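Local coordinates for protein SAM-dependent O-methyltransferase (Leptospira interrogans, PDB 2HNK) that binds S-adenosyl-L-homocysteine and probably transfers a methyl group from S-adenosylmethionine to a hydroxyl oxygen of an acceptor substrate, at residues Q50-L55 with L176-N181; I54-S59 with A79-E84; F151-D156 with P165-L170; V214-V219 with G224-R229. All blocks are in the same frame, centred on the assembly; numbering follows the deposited sequence.

Contact 1: residues Q50-L55 with L176-N181; sequences QFLNIL and LLIADN
Leu-176, Ile-178, Leu-52 and Leu-55 form a small apolar patch between a helix and the sheet of a Rossmann-like methyltransferase fold. Helix 46-59 lies over one face of the sheet. Its segment 50-55 runs almost exactly antiparallel to strand segment 176-180, at 176°, with the two axes 11.4 Å apart. Leu-176 comes first on the strand. Its CD2 only just reaches CG of Leu-55, at 4.5 Å. Leu-177 points to the other face of the sheet, where it meets Phe-204 of helix 196-210. Ile-178 faces the helix again and has the largest share of the contact. Its CG1 stands anti to the carbonyl carbon (chi1 -53°), which sends CD1 toward both leucines. That methyl lies 4.0 Å from CD2 of Leu-55 and 4.1 Å from CD2 of Leu-52. Asn-181 leaves the strand, and its amide bonds Lys-157 and Asp-223. On the helix, Leu-52 also touches Ser-74, a residue that binds S-adenosyl-L-homocysteine. The tightest approach is methyl to methyl: Leu-52 CD2 lies 3.7 Å from Ile-178 CG2.

Contact 2: residues I54-S59 with A79-E84; sequences ILTKIS and ASALPE. With SO4 (sulfate ion), chain D.
Ala-81 meets both Thr-56 and Lys-57, and these three residues supply most of the buried surface. The alanine methyl points at the helix that holds the other two. Its CB lies 3.8 Å from CB of Thr-56. CG2 of Thr-56 is anti to the backbone N (chi1 -61° for OG1), and this turns the methyl across to Ala-81 CB at 4.0 Å. The same methyl reaches CD2 of Leu-82 at 4.2 Å. OG1 points back along its own helix and bonds the main-chain O of Leu-52. The contact joins the C-terminal ends of helices 46-59 and 73-81, which pack against each other beside strand 63-67 of the Rossmann-like sheet. Thr-56 and Leu-82 both touch Ile-64 of that strand. The small alanine lets the backbones come close, with CA of Lys-57 6.2 Å from CA of Ala-81. Lys-57 runs out extended past the end of the second helix. Its CE passes 3.8 Å from the carbonyl O of Ala-81. At the tip, NZ gives a 2.8 Å hydrogen bond to O2 of a sulfate ion, probably from the crystallisation liquor. NZ also forms a salt bridge with Asp-215 of the second subunit, and Arg-229 of that subunit bonds the same sulfate.

Contact 3: residues F151-D156 with P165-L170; sequences FFLDAD and PLILKL. With SAH (S-adenosyl-L-homocysteine), chain O.
Phe-151 lays one face of its ring against Ile-167. CG2 of the isoleucine sits over that face in a CH-pi contact, 4.0 Å from the ring centroid and 26° off the normal. CB of Leu-170 meets the ring edge instead, 3.8 Å from Phe-151 CE1. Phe-152 points away from the helix, and its ring edge faces the amino N of S-adenosyl-L-homocysteine. Leu-153 turns back to the helix. Its CD2 reaches CD1 of Ile-167 at 4.2 Å. The strand then gives way to a loop that lines the ligand pocket. CG of Asp-154 is anti to the backbone N (chi1 -165°), which carries OD2 to a 3.0 Å hydrogen bond from the ligand N. OD1 is salt-bridged to Lys-157. OD1 of Asp-156 lies 3.0 Å from the adenine N6. This strand, ligand-binding loop and returning helix belong to the Rossmann-like fold. Helix segment 165-170 runs back nearly antiparallel to strand segment 151-153, at 171°. Strand 148-153 lies between strands 63-67 and 175-180, and Leu-170 also packs on helix 121-130.

Contact 4: residues V214-V219 with G224-R229; sequences VDVSLV and GVSLVR. With SO4 (sulfate ion), chain M.
Arg-229 and Asp-215 pair across two antiparallel strands, joined by backbone hydrogen bonds from N of each to O of the other. The arginine CB leaves the sheet on the face that also holds Ser-217, Leu-227 and Val-219. CG is anti to the backbone N (chi1 -173°), and the chain stays extended through CD to NE, packing on Lys-57 of the second subunit. CZ lies 3.5 Å from O1 of a sulfate ion, probably from the crystallisation liquor. NH1 gives that oxygen a 2.8 Å bond in the guanidinium plane, at 163°; NH2 adds a weak one of 3.3 Å. NH1 is 4.4 Å from OD2 of Asp-215, too far for a salt bridge. A water lies near both, but its approach to OD2 is too short to trust, so a bridge is doubtful. Lys-57 of the second subunit also bonds the sulfate. The strands form the beta hairpin at one edge of the methyltransferase sheet within this chain. Strand 225-230 lies beside strand 175-180, and strand 214-219 is outermost. Ser-217 with Leu-227 and Val-219 with Val-225 are the other hydrogen-bonded pairs. The bond from Leu-227 N to Ser-217 O is short and nearly straight, 2.7 Å and 179°. On the other face, CG1 of Val-228 meets CG2 of Val-214 at 3.8 Å, and OG of Ser-226 lies 3.5 Å from CG of Leu-218.

How the contacts relate
From the N terminus, helix 46-59 opens both contact 1 and contact 2, which share Ile-54 and Leu-55. Contact 2 closes first, a short loop through strand 63-67 to the end of helix 73-81. Contact 3 follows in series, tying strand 148-153 to helix 160-170. Contact 1 closes last of these, at strand 175-180. Contact 3 is nested inside its loop, while contact 2 starts from the same stretch of helix and closes earlier. Contact 4 comes afterwards as a local hairpin. Strand 175-180 sits in the sheet between the strand of contact 3 and strand 225-230 of contact 4. Leu-55 also touches Leu-227, joining helix to hairpin. Contacts 1, 2 and 4 reach the second subunit; contact 3 does not.

Contact 1: residues Q50-L55 with L176-N181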
loop_
_atom_site.group_PDB
_atom_site.type_symbol
_atom_site.label_atom_id
_atom_site.label_comp_id
_atom_site.label_asym_id
_atom_site.label_seq_id
_atom_site.Cartn_x
_atom_site.Cartn_y
_atom_site.Cartn_z
ATOM N N GLN C 50 -6.526 -0.326 8.559
ATOM C CA GLN C 50 -7.118 0.192 7.323
ATOM C C GLN C 50 -6.218 0.003 6.108
ATOM O O GLN C 50 -6.701 -0.239 4.988
ATOM C CB GLN C 50 -7.494 1.672 7.475
ATOM C CG GLN C 50 -8.925 1.905 7.880
ATOM C CD GLN C 50 -9.903 1.357 6.869
ATOM O OE1 GLN C 50 -10.536 0.331 7.112
ATOM N NE2 GLN C 50 -10.018 2.019 5.716
ATOM N N PHE C 51 -4.917 0.130 6.347
ATOM C CA PHE C 51 -3.901 -0.118 5.342
ATOM C C PHE C 51 -3.964 -1.574 4.869
ATOM O O PHE C 51 -3.977 -1.839 3.670
ATOM C CB PHE C 51 -2.531 0.251 5.921
ATOM C CG PHE C 51 -1.387 0.153 4.940
ATOM C CD1 PHE C 51 -1.404 0.864 3.739
ATOM C CD2 PHE C 51 -0.267 -0.620 5.247
ATOM C CE1 PHE C 51 -0.345 0.786 2.853
ATOM C CE2 PHE C 51 0.799 -0.704 4.360
ATOM C CZ PHE C 51 0.757 0.005 3.159
ATOM N N LEU C 52 -4.028 -2.506 5.818
ATOM C CA LEU C 52 -4.169 -3.937 5.511
ATOM C C LEU C 52 -5.488 -4.209 4.771
ATOM O O LEU C 52 -5.524 -4.967 3.809
ATOM C CB LEU C 52 -4.075 -4.786 6.788
ATOM C CG LEU C 52 -2.805 -4.668 7.650
ATOM C CD1 LEU C 52 -2.918 -5.504 8.924
ATOM C CD2 LEU C 52 -1.545 -5.028 6.873
ATOM N N ASN C 53 -6.556 -3.560 5.231
ATOM C CA ASN C 53 -7.857 -3.639 4.593
ATOM C C ASN C 53 -7.791 -3.254 3.108
ATOM O O ASN C 53 -8.134 -4.063 2.247
ATOM C CB ASN C 53 -8.880 -2.791 5.366
ATOM C CG ASN C 53 -10.312 -3.027 4.903
ATOM O OD1 ASN C 53 -10.716 -2.560 3.847
ATOM N ND2 ASN C 53 -11.085 -3.742 5.706
ATOM N N ILE C 54 -7.306 -2.049 2.809
ATOM C CA ILE C 54 -7.241 -1.579 1.424
ATOM C C ILE C 54 -6.339 -2.458 0.548
ATOM O O ILE C 54 -6.687 -2.781 -0.591
ATOM C CB ILE C 54 -6.889 -0.055 1.320
ATOM C CG1 ILE C 54 -7.421 0.538 0.018
ATOM C CG2 ILE C 54 -5.390 0.217 1.435
ATOM C CD1 ILE C 54 -8.613 1.428 0.208
ATOM N N LEU C 55 -5.192 -2.856 1.093
ATOM C CA LEU C 55 -4.263 -3.734 0.388
ATOM C C LEU C 55 -4.884 -5.081 0.034
ATOM O O LEU C 55 -4.633 -5.615 -1.039
ATOM C CB LEU C 55 -3.002 -3.952 1.219
ATOM C CG LEU C 55 -1.661 -3.293 0.867
ATOM C CD1 LEU C 55 -1.742 -2.037 0.004
ATOM C CD2 LEU C 55 -0.865 -3.030 2.160
ATOM N N LEU C 176 1.493 -11.536 -2.404
ATOM C CA LEU C 176 2.008 -10.482 -1.543
ATOM C C LEU C 176 2.316 -10.949 -0.116
ATOM O O LEU C 176 1.488 -11.582 0.546
ATOM C CB LEU C 176 1.015 -9.302 -1.500
ATOM C CG LEU C 176 1.351 -8.041 -0.683
ATOM C CD1 LEU C 176 2.602 -7.331 -1.197
ATOM C CD2 LEU C 176 0.168 -7.081 -0.661
ATOM N N LEU C 177 3.518 -10.624 0.345
ATOM C CA LEU C 177 3.857 -10.743 1.756
ATOM C C LEU C 177 3.815 -9.355 2.377
ATOM O O LEU C 177 4.453 -8.426 1.897
ATOM C CB LEU C 177 5.243 -11.377 1.954
ATOM C CG LEU C 177 5.967 -11.200 3.307
ATOM C CD1 LEU C 177 5.189 -11.808 4.472
ATOM C CD2 LEU C 177 7.391 -11.784 3.255
ATOM N N ILE C 178 3.039 -9.224 3.438
ATOM C CA ILE C 178 3.026 -8.005 4.224
ATOM C C ILE C 178 3.739 -8.311 5.537
ATOM O O ILE C 178 3.277 -9.128 6.323
ATOM C CB ILE C 178 1.574 -7.491 4.470
ATOM C CG1 ILE C 178 0.809 -7.360 3.135
ATOM C CG2 ILE C 178 1.602 -6.175 5.229
ATOM C CD1 ILE C 178 -0.618 -6.845 3.270
ATOM N N ALA C 179 4.878 -7.675 5.755
ATOM C CA ALA C 179 5.680 -7.952 6.939
ATOM C C ALA C 179 5.638 -6.810 7.945
ATOM O O ALA C 179 5.945 -5.661 7.618
ATOM C CB ALA C 179 7.125 -8.295 6.547
ATOM N N ASP C 180 5.255 -7.141 9.169
ATOM C CA ASP C 180 5.134 -6.173 10.255
ATOM C C ASP C 180 6.433 -6.012 11.065
ATOM O O ASP C 180 7.257 -6.927 11.113
ATOM C CB ASP C 180 3.984 -6.589 11.185
ATOM C CG ASP C 180 3.381 -5.409 11.934
ATOM O OD1 ASP C 180 3.168 -4.353 11.290
ATOM O OD2 ASP C 180 3.128 -5.536 13.163
ATOM N N ASN C 181 6.597 -4.844 11.704
ATOM C CA ASN C 181 7.703 -4.578 12.650
ATOM C C ASN C 181 9.104 -4.537 12.039
ATOM O O ASN C 181 10.098 -4.729 12.745
ATOM C CB ASN C 181 7.695 -5.582 13.821
ATOM C CG ASN C 181 6.469 -5.453 14.705
ATOM O OD1 ASN C 181 5.589 -6.317 14.696
ATOM N ND2 ASN C 181 6.404 -4.380 15.470
#

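Contact 2: residues I54-S59 with A79-E84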
loop_
_atom_site.group_PDB
_atom_site.type_symbol
_atom_site.label_atom_id
_atom_site.label_comp_id
_atom_site.label_asym_id
_atom_site.label_seq_id
_atom_site.Cartn_x
_atom_site.Cartn_y
_atom_site.Cartn_z
ATOM N N ILE C 54 -7.306 -2.049 2.809
ATOM C CA ILE C 54 -7.241 -1.579 1.424
ATOM C C ILE C 54 -6.339 -2.458 0.548
ATOM O O ILE C 54 -6.687 -2.781 -0.591
ATOM C CB ILE C 54 -6.889 -0.055 1.320
ATOM C CG1 ILE C 54 -7.421 0.538 0.018
ATOM C CG2 ILE C 54 -5.390 0.217 1.435
ATOM C CD1 ILE C 54 -8.613 1.428 0.208
ATOM N N LEU C 55 -5.192 -2.856 1.093
ATOM C CA LEU C 55 -4.263 -3.734 0.388
ATOM C C LEU C 55 -4.884 -5.081 0.034
ATOM O O LEU C 55 -4.633 -5.615 -1.039
ATOM C CB LEU C 55 -3.002 -3.952 1.219
ATOM C CG LEU C 55 -1.661 -3.293 0.867
ATOM C CD1 LEU C 55 -1.742 -2.037 0.004
ATOM C CD2 LEU C 55 -0.865 -3.030 2.160
ATOM N N THR C 56 -5.688 -5.629 0.937
ATOM C CA THR C 56 -6.379 -6.898 0.673
ATOM C C THR C 56 -7.319 -6.756 -0.526
ATOM O O THR C 56 -7.325 -7.596 -1.416
ATOM C CB THR C 56 -7.141 -7.388 1.920
ATOM O OG1 THR C 56 -6.200 -7.609 2.975
ATOM C CG2 THR C 56 -7.906 -8.686 1.642
ATOM N N LYS C 57 -8.078 -5.666 -0.543
ATOM C CA LYS C 57 -9.003 -5.360 -1.632
ATOM C C LYS C 57 -8.302 -5.077 -2.964
ATOM O O LYS C 57 -8.693 -5.610 -3.995
ATOM C CB LYS C 57 -9.907 -4.186 -1.238
ATOM C CG LYS C 57 -10.666 -4.416 0.039
ATOM C CD LYS C 57 -11.751 -3.381 0.240
ATOM C CE LYS C 57 -12.685 -3.807 1.359
ATOM N NZ LYS C 57 -13.835 -2.874 1.497
ATOM N N ILE C 58 -7.264 -4.248 -2.928
ATOM C CA ILE C 58 -6.491 -3.887 -4.115
ATOM C C ILE C 58 -5.878 -5.140 -4.745
ATOM O O ILE C 58 -5.943 -5.323 -5.959
ATOM C CB ILE C 58 -5.376 -2.832 -3.767
ATOM C CG1 ILE C 58 -5.996 -1.477 -3.414
ATOM C CG2 ILE C 58 -4.369 -2.677 -4.894
ATOM C CD1 ILE C 58 -5.005 -0.492 -2.755
ATOM N N SER C 59 -5.303 -6.001 -3.908
ATOM C CA SER C 59 -4.633 -7.214 -4.368
ATOM C C SER C 59 -5.567 -8.289 -4.942
ATOM O O SER C 59 -5.114 -9.188 -5.654
ATOM C CB SER C 59 -3.807 -7.815 -3.229
ATOM O OG SER C 59 -4.640 -8.363 -2.228
ATOM N N ALA C 79 -10.304 -10.232 7.491
ATOM C CA ALA C 79 -11.545 -10.996 7.341
ATOM C C ALA C 79 -12.689 -10.157 6.791
ATOM O O ALA C 79 -13.429 -10.630 5.928
ATOM C CB ALA C 79 -11.950 -11.689 8.656
ATOM N N SER C 80 -12.824 -8.918 7.271
ATOM C CA SER C 80 -13.848 -8.018 6.740
ATOM C C SER C 80 -13.524 -7.439 5.363
ATOM O O SER C 80 -14.436 -7.053 4.638
ATOM C CB SER C 80 -14.216 -6.903 7.724
ATOM O OG SER C 80 -13.107 -6.484 8.478
ATOM N N ALA C 81 -12.240 -7.381 5.004
ATOM C CA ALA C 81 -11.832 -6.884 3.683
ATOM C C ALA C 81 -12.016 -7.922 2.583
ATOM O O ALA C 81 -12.290 -7.557 1.443
ATOM C CB ALA C 81 -10.394 -6.396 3.700
ATOM N N LEU C 82 -11.831 -9.202 2.922
ATOM C CA LEU C 82 -12.007 -10.305 1.974
ATOM C C LEU C 82 -13.391 -10.297 1.332
ATOM O O LEU C 82 -14.358 -9.848 1.951
ATOM C CB LEU C 82 -11.764 -11.659 2.655
ATOM C CG LEU C 82 -10.309 -12.069 2.936
ATOM C CD1 LEU C 82 -10.265 -13.150 4.000
ATOM C CD2 LEU C 82 -9.586 -12.523 1.681
ATOM N N PRO C 83 -13.497 -10.792 0.081
ATOM C CA PRO C 83 -14.832 -10.925 -0.526
ATOM C C PRO C 83 -15.591 -12.050 0.179
ATOM O O PRO C 83 -14.982 -12.795 0.948
ATOM C CB PRO C 83 -14.519 -11.295 -1.981
ATOM C CG PRO C 83 -13.180 -11.945 -1.926
ATOM C CD PRO C 83 -12.428 -11.260 -0.826
ATOM N N GLU C 84 -16.892 -12.192 -0.070
ATOM C CA GLU C 84 -17.676 -13.172 0.693
ATOM C C GLU C 84 -17.200 -14.615 0.502
ATOM O O GLU C 84 -17.471 -15.479 1.338
ATOM C CB GLU C 84 -19.191 -13.021 0.461
ATOM C CG GLU C 84 -19.709 -13.365 -0.935
ATOM C CD GLU C 84 -21.244 -13.397 -0.999
ATOM O OE1 GLU C 84 -21.903 -13.228 0.064
ATOM O OE2 GLU C 84 -21.792 -13.598 -2.113
HETATM S S SO4 D . -15.930 -4.004 -2.009
HETATM O O1 SO4 D . -15.301 -3.419 -3.182
HETATM O O2 SO4 D . -15.372 -3.434 -0.790
HETATM O O3 SO4 D . -17.351 -3.729 -2.018
HETATM O O4 SO4 D . -15.695 -5.439 -2.042
#

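Contact 3: residues F151-D156 with P165-L170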
loop_
_atom_site.group_PDB
_atom_site.type_symbol
_atom_site.label_atom_id
_atom_site.label_comp_id
_atom_site.label_asym_id
_atom_site.label_seq_id
_atom_site.Cartn_x
_atom_site.Cartn_y
_atom_site.Cartn_z
ATOM N N PHE C 151 0.169 -12.994 2.498
ATOM C CA PHE C 151 0.653 -13.318 3.829
ATOM C C PHE C 151 0.776 -12.079 4.688
ATOM O O PHE C 151 1.200 -11.031 4.207
ATOM C CB PHE C 151 2.033 -13.955 3.751
ATOM C CG PHE C 151 2.017 -15.440 3.727
ATOM C CD1 PHE C 151 1.955 -16.128 2.522
ATOM C CD2 PHE C 151 2.090 -16.163 4.912
ATOM C CE1 PHE C 151 1.960 -17.525 2.500
ATOM C CE2 PHE C 151 2.107 -17.556 4.900
ATOM C CZ PHE C 151 2.033 -18.236 3.697
ATOM N N PHE C 152 0.428 -12.218 5.965
ATOM C CA PHE C 152 0.774 -11.226 6.967
ATOM C C PHE C 152 1.735 -11.851 7.988
ATOM O O PHE C 152 1.363 -12.766 8.721
ATOM C CB PHE C 152 -0.478 -10.689 7.656
ATOM C CG PHE C 152 -0.215 -9.544 8.591
ATOM C CD1 PHE C 152 0.492 -8.418 8.166
ATOM C CD2 PHE C 152 -0.683 -9.575 9.894
ATOM C CE1 PHE C 152 0.747 -7.360 9.035
ATOM C CE2 PHE C 152 -0.445 -8.503 10.771
ATOM C CZ PHE C 152 0.274 -7.402 10.335
ATOM N N LEU C 153 2.965 -11.353 8.017
ATOM C CA LEU C 153 3.978 -11.829 8.944
ATOM C C LEU C 153 4.103 -10.905 10.164
ATOM O O LEU C 153 4.606 -9.780 10.061
ATOM C CB LEU C 153 5.338 -11.984 8.241
ATOM C CG LEU C 153 6.548 -12.351 9.117
ATOM C CD1 LEU C 153 6.316 -13.664 9.905
ATOM C CD2 LEU C 153 7.836 -12.422 8.298
ATOM N N ASP C 154 3.667 -11.415 11.314
ATOM C CA ASP C 154 3.678 -10.670 12.566
ATOM C C ASP C 154 3.868 -11.590 13.781
ATOM O O ASP C 154 3.231 -11.415 14.819
ATOM C CB ASP C 154 2.375 -9.879 12.700
ATOM C CG ASP C 154 2.446 -8.811 13.775
ATOM O OD1 ASP C 154 3.564 -8.404 14.169
ATOM O OD2 ASP C 154 1.370 -8.376 14.212
ATOM N N ALA C 155 4.757 -12.567 13.653
ATOM C CA ALA C 155 4.982 -13.546 14.716
ATOM C C ALA C 155 6.287 -13.266 15.464
ATOM O O ALA C 155 6.670 -12.104 15.637
ATOM C CB ALA C 155 4.959 -14.962 14.148
ATOM N N ASP C 156 6.960 -14.320 15.921
ATOM C CA ASP C 156 8.218 -14.163 16.649
ATOM C C ASP C 156 9.324 -13.688 15.703
ATOM O O ASP C 156 9.601 -14.316 14.683
ATOM C CB ASP C 156 8.596 -15.449 17.399
ATOM C CG ASP C 156 8.687 -16.656 16.489
ATOM O OD1 ASP C 156 7.732 -16.896 15.718
ATOM O OD2 ASP C 156 9.718 -17.367 16.557
ATOM N N PRO C 165 11.422 -18.261 3.451
ATOM C CA PRO C 165 11.363 -19.279 2.371
ATOM C C PRO C 165 10.051 -20.060 2.307
ATOM O O PRO C 165 9.595 -20.377 1.216
ATOM C CB PRO C 165 12.552 -20.207 2.679
ATOM C CG PRO C 165 12.907 -19.926 4.125
ATOM C CD PRO C 165 12.568 -18.489 4.358
ATOM N N LEU C 166 9.441 -20.338 3.458
ATOM C CA LEU C 166 8.143 -21.024 3.529
ATOM C C LEU C 166 6.978 -20.186 2.971
ATOM O O LEU C 166 6.064 -20.719 2.307
ATOM C CB LEU C 166 7.831 -21.447 4.974
ATOM C CG LEU C 166 8.836 -22.256 5.816
ATOM C CD1 LEU C 166 8.301 -22.450 7.244
ATOM C CD2 LEU C 166 9.177 -23.613 5.198
ATOM N N ILE C 167 7.006 -18.886 3.263
ATOM C CA ILE C 167 6.034 -17.927 2.724
ATOM C C ILE C 167 6.133 -17.890 1.208
ATOM O O ILE C 167 5.130 -17.929 0.507
ATOM C CB ILE C 167 6.281 -16.501 3.297
ATOM C CG1 ILE C 167 5.915 -16.460 4.794
ATOM C CG2 ILE C 167 5.527 -15.432 2.490
ATOM C CD1 ILE C 167 6.564 -15.331 5.561
ATOM N N LEU C 168 7.368 -17.838 0.718
ATOM C CA LEU C 168 7.648 -17.684 -0.696
ATOM C C LEU C 168 7.214 -18.919 -1.486
ATOM O O LEU C 168 6.796 -18.810 -2.639
ATOM C CB LEU C 168 9.143 -17.436 -0.878
ATOM C CG LEU C 168 9.576 -16.237 -1.711
ATOM C CD1 LEU C 168 8.853 -14.965 -1.276
ATOM C CD2 LEU C 168 11.093 -16.077 -1.601
ATOM N N LYS C 169 7.321 -20.085 -0.850
ATOM C CA LYS C 169 6.897 -21.354 -1.425
ATOM C C LYS C 169 5.366 -21.470 -1.439
ATOM O O LYS C 169 4.776 -21.947 -2.418
ATOM C CB LYS C 169 7.551 -22.516 -0.660
ATOM C CG LYS C 169 7.197 -23.912 -1.195
ATOM C CD LYS C 169 8.453 -24.719 -1.537
ATOM C CE LYS C 169 9.083 -24.246 -2.847
ATOM N NZ LYS C 169 10.525 -24.647 -2.976
ATOM N N LEU C 170 4.720 -21.011 -0.367
ATOM C CA LEU C 170 3.258 -21.055 -0.297
ATOM C C LEU C 170 2.580 -20.004 -1.171
ATOM O O LEU C 170 1.466 -20.219 -1.638
ATOM C CB LEU C 170 2.769 -20.946 1.151
ATOM C CG LEU C 170 2.881 -22.230 1.984
ATOM C CD1 LEU C 170 2.852 -21.916 3.466
ATOM C CD2 LEU C 170 1.786 -23.250 1.615
HETATM N N SAH O . -1.394 -9.606 14.398
HETATM C CA SAH O . -1.627 -9.287 15.840
HETATM C CB SAH O . -0.291 -9.067 16.551
HETATM C CG SAH O . 0.607 -10.306 16.595
HETATM S SD SAH O . 1.574 -10.313 18.120
HETATM C C SAH O . -2.583 -8.105 16.070
HETATM O O SAH O . -2.963 -7.805 17.206
HETATM O OXT SAH O . -3.003 -7.426 15.136
HETATM C "C5'" SAH O . 2.413 -11.879 17.762
HETATM C "C4'" SAH O . 1.608 -13.138 18.066
HETATM O "O4'" SAH O . 2.279 -14.246 17.503
HETATM C "C3'" SAH O . 1.470 -13.415 19.554
HETATM O "O3'" SAH O . 0.105 -13.591 19.853
HETATM C "C2'" SAH O . 2.210 -14.712 19.815
HETATM O "O2'" SAH O . 1.468 -15.545 20.681
HETATM C "C1'" SAH O . 2.319 -15.322 18.421
HETATM N N9 SAH O . 3.524 -16.159 18.225
HETATM C C8 SAH O . 4.751 -16.065 18.843
HETATM N N7 SAH O . 5.556 -17.048 18.366
HETATM C C5 SAH O . 4.864 -17.766 17.448
HETATM C C6 SAH O . 5.187 -18.868 16.656
HETATM N N6 SAH O . 6.391 -19.424 16.719
HETATM N N1 SAH O . 4.240 -19.396 15.799
HETATM C C2 SAH O . 2.979 -18.835 15.716
HETATM N N3 SAH O . 2.662 -17.743 16.501
HETATM C C4 SAH O . 3.585 -17.219 17.355
#

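Contact 4: residues V214-V219 with G224-R229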
loop_
_atom_site.group_PDB
_atom_site.type_symbol
_atom_site.label_atom_id
_atom_site.label_comp_id
_atom_site.label_asym_id
_atom_site.label_seq_id
_atom_site.Cartn_x
_atom_site.Cartn_y
_atom_site.Cartn_z
ATOM N N VAL C 214 11.673 -11.270 -5.760
ATOM C CA VAL C 214 10.661 -10.379 -5.189
ATOM C C VAL C 214 10.976 -8.899 -5.420
ATOM O O VAL C 214 12.089 -8.541 -5.801
ATOM C CB VAL C 214 10.453 -10.616 -3.649
ATOM C CG1 VAL C 214 10.247 -12.100 -3.333
ATOM C CG2 VAL C 214 11.617 -10.033 -2.827
ATOM N N ASP C 215 9.969 -8.054 -5.196
ATOM C CA ASP C 215 10.148 -6.604 -5.087
ATOM C C ASP C 215 9.712 -6.173 -3.704
ATOM O O ASP C 215 8.849 -6.807 -3.100
ATOM C CB ASP C 215 9.323 -5.867 -6.137
ATOM C CG ASP C 215 9.853 -6.074 -7.539
ATOM O OD1 ASP C 215 11.044 -5.758 -7.764
ATOM O OD2 ASP C 215 9.082 -6.548 -8.412
ATOM N N VAL C 216 10.302 -5.098 -3.203
ATOM C CA VAL C 216 9.992 -4.624 -1.856
ATOM C C VAL C 216 9.718 -3.116 -1.781
ATOM O O VAL C 216 10.404 -2.307 -2.404
ATOM C CB VAL C 216 11.096 -5.059 -0.821
ATOM C CG1 VAL C 216 12.489 -4.631 -1.274
ATOM C CG2 VAL C 216 10.786 -4.554 0.599
ATOM N N SER C 217 8.698 -2.765 -1.006
ATOM C CA SER C 217 8.482 -1.392 -0.587
ATOM C C SER C 217 8.364 -1.368 0.933
ATOM O O SER C 217 7.475 -2.003 1.499
ATOM C CB SER C 217 7.234 -0.802 -1.244
ATOM O OG SER C 217 7.040 0.536 -0.815
ATOM N N LEU C 218 9.280 -0.655 1.582
ATOM C CA LEU C 218 9.311 -0.566 3.037
ATOM C C LEU C 218 8.667 0.748 3.500
ATOM O O LEU C 218 9.272 1.822 3.443
ATOM C CB LEU C 218 10.746 -0.697 3.556
ATOM C CG LEU C 218 10.942 -1.119 5.026
ATOM C CD1 LEU C 218 12.405 -1.466 5.288
ATOM C CD2 LEU C 218 10.434 -0.070 6.031
ATOM N N VAL C 219 7.437 0.625 3.979
ATOM C CA VAL C 219 6.567 1.758 4.246
ATOM C C VAL C 219 6.720 2.171 5.708
ATOM O O VAL C 219 6.555 1.340 6.595
ATOM C CB VAL C 219 5.090 1.365 3.957
ATOM C CG1 VAL C 219 4.153 2.548 4.149
ATOM C CG2 VAL C 219 4.956 0.785 2.559
ATOM N N GLY C 224 7.092 0.151 10.813
ATOM C CA GLY C 224 7.622 -0.304 9.532
ATOM C C GLY C 224 6.775 -1.441 8.997
ATOM O O GLY C 224 6.489 -2.404 9.708
ATOM N N VAL C 225 6.339 -1.313 7.747
ATOM C CA VAL C 225 5.599 -2.386 7.081
ATOM C C VAL C 225 6.180 -2.597 5.684
ATOM O O VAL C 225 6.172 -1.677 4.855
ATOM C CB VAL C 225 4.074 -2.095 6.995
ATOM C CG1 VAL C 225 3.360 -3.251 6.326
ATOM C CG2 VAL C 225 3.465 -1.847 8.383
ATOM N N SER C 226 6.699 -3.799 5.437
ATOM C CA SER C 226 7.256 -4.139 4.139
ATOM C C SER C 226 6.232 -4.799 3.267
ATOM O O SER C 226 5.571 -5.752 3.678
ATOM C CB SER C 226 8.476 -5.050 4.264
ATOM O OG SER C 226 9.623 -4.285 4.553
ATOM N N LEU C 227 6.104 -4.272 2.057
ATOM C CA LEU C 227 5.269 -4.876 1.035
ATOM C C LEU C 227 6.209 -5.646 0.133
ATOM O O LEU C 227 7.032 -5.051 -0.563
ATOM C CB LEU C 227 4.508 -3.795 0.264
ATOM C CG LEU C 227 3.598 -2.905 1.128
ATOM C CD1 LEU C 227 2.873 -1.873 0.288
ATOM C CD2 LEU C 227 2.605 -3.750 1.945
ATOM N N VAL C 228 6.108 -6.969 0.188
ATOM C CA VAL C 228 7.015 -7.857 -0.543
ATOM C C VAL C 228 6.230 -8.684 -1.563
ATOM O O VAL C 228 5.528 -9.641 -1.210
ATOM C CB VAL C 228 7.806 -8.795 0.415
ATOM C CG1 VAL C 228 8.829 -9.611 -0.345
ATOM C CG2 VAL C 228 8.485 -8.010 1.519
ATOM N N ARG C 229 6.357 -8.315 -2.830
ATOM C CA ARG C 229 5.619 -8.996 -3.885
ATOM C C ARG C 229 6.473 -10.037 -4.602
ATOM O O ARG C 229 7.549 -9.727 -5.100
ATOM C CB ARG C 229 5.040 -7.985 -4.884
ATOM C CG ARG C 229 4.123 -8.603 -5.917
ATOM C CD ARG C 229 3.831 -7.633 -7.049
ATOM N NE ARG C 229 3.279 -8.323 -8.214
ATOM C CZ ARG C 229 3.995 -8.770 -9.244
ATOM N NH1 ARG C 229 5.314 -8.602 -9.282
ATOM N NH2 ARG C 229 3.385 -9.384 -10.245
HETATM S S SO4 M . 6.777 -8.979 -12.608
HETATM O O1 SO4 M . 6.378 -9.891 -11.548
HETATM O O2 SO4 M . 7.646 -7.936 -12.073
HETATM O O3 SO4 M . 7.497 -9.736 -13.616
HETATM O O4 SO4 M . 5.596 -8.357 -13.178
HETATM O O HOH W 1 7.137 -7.708 -7.590
#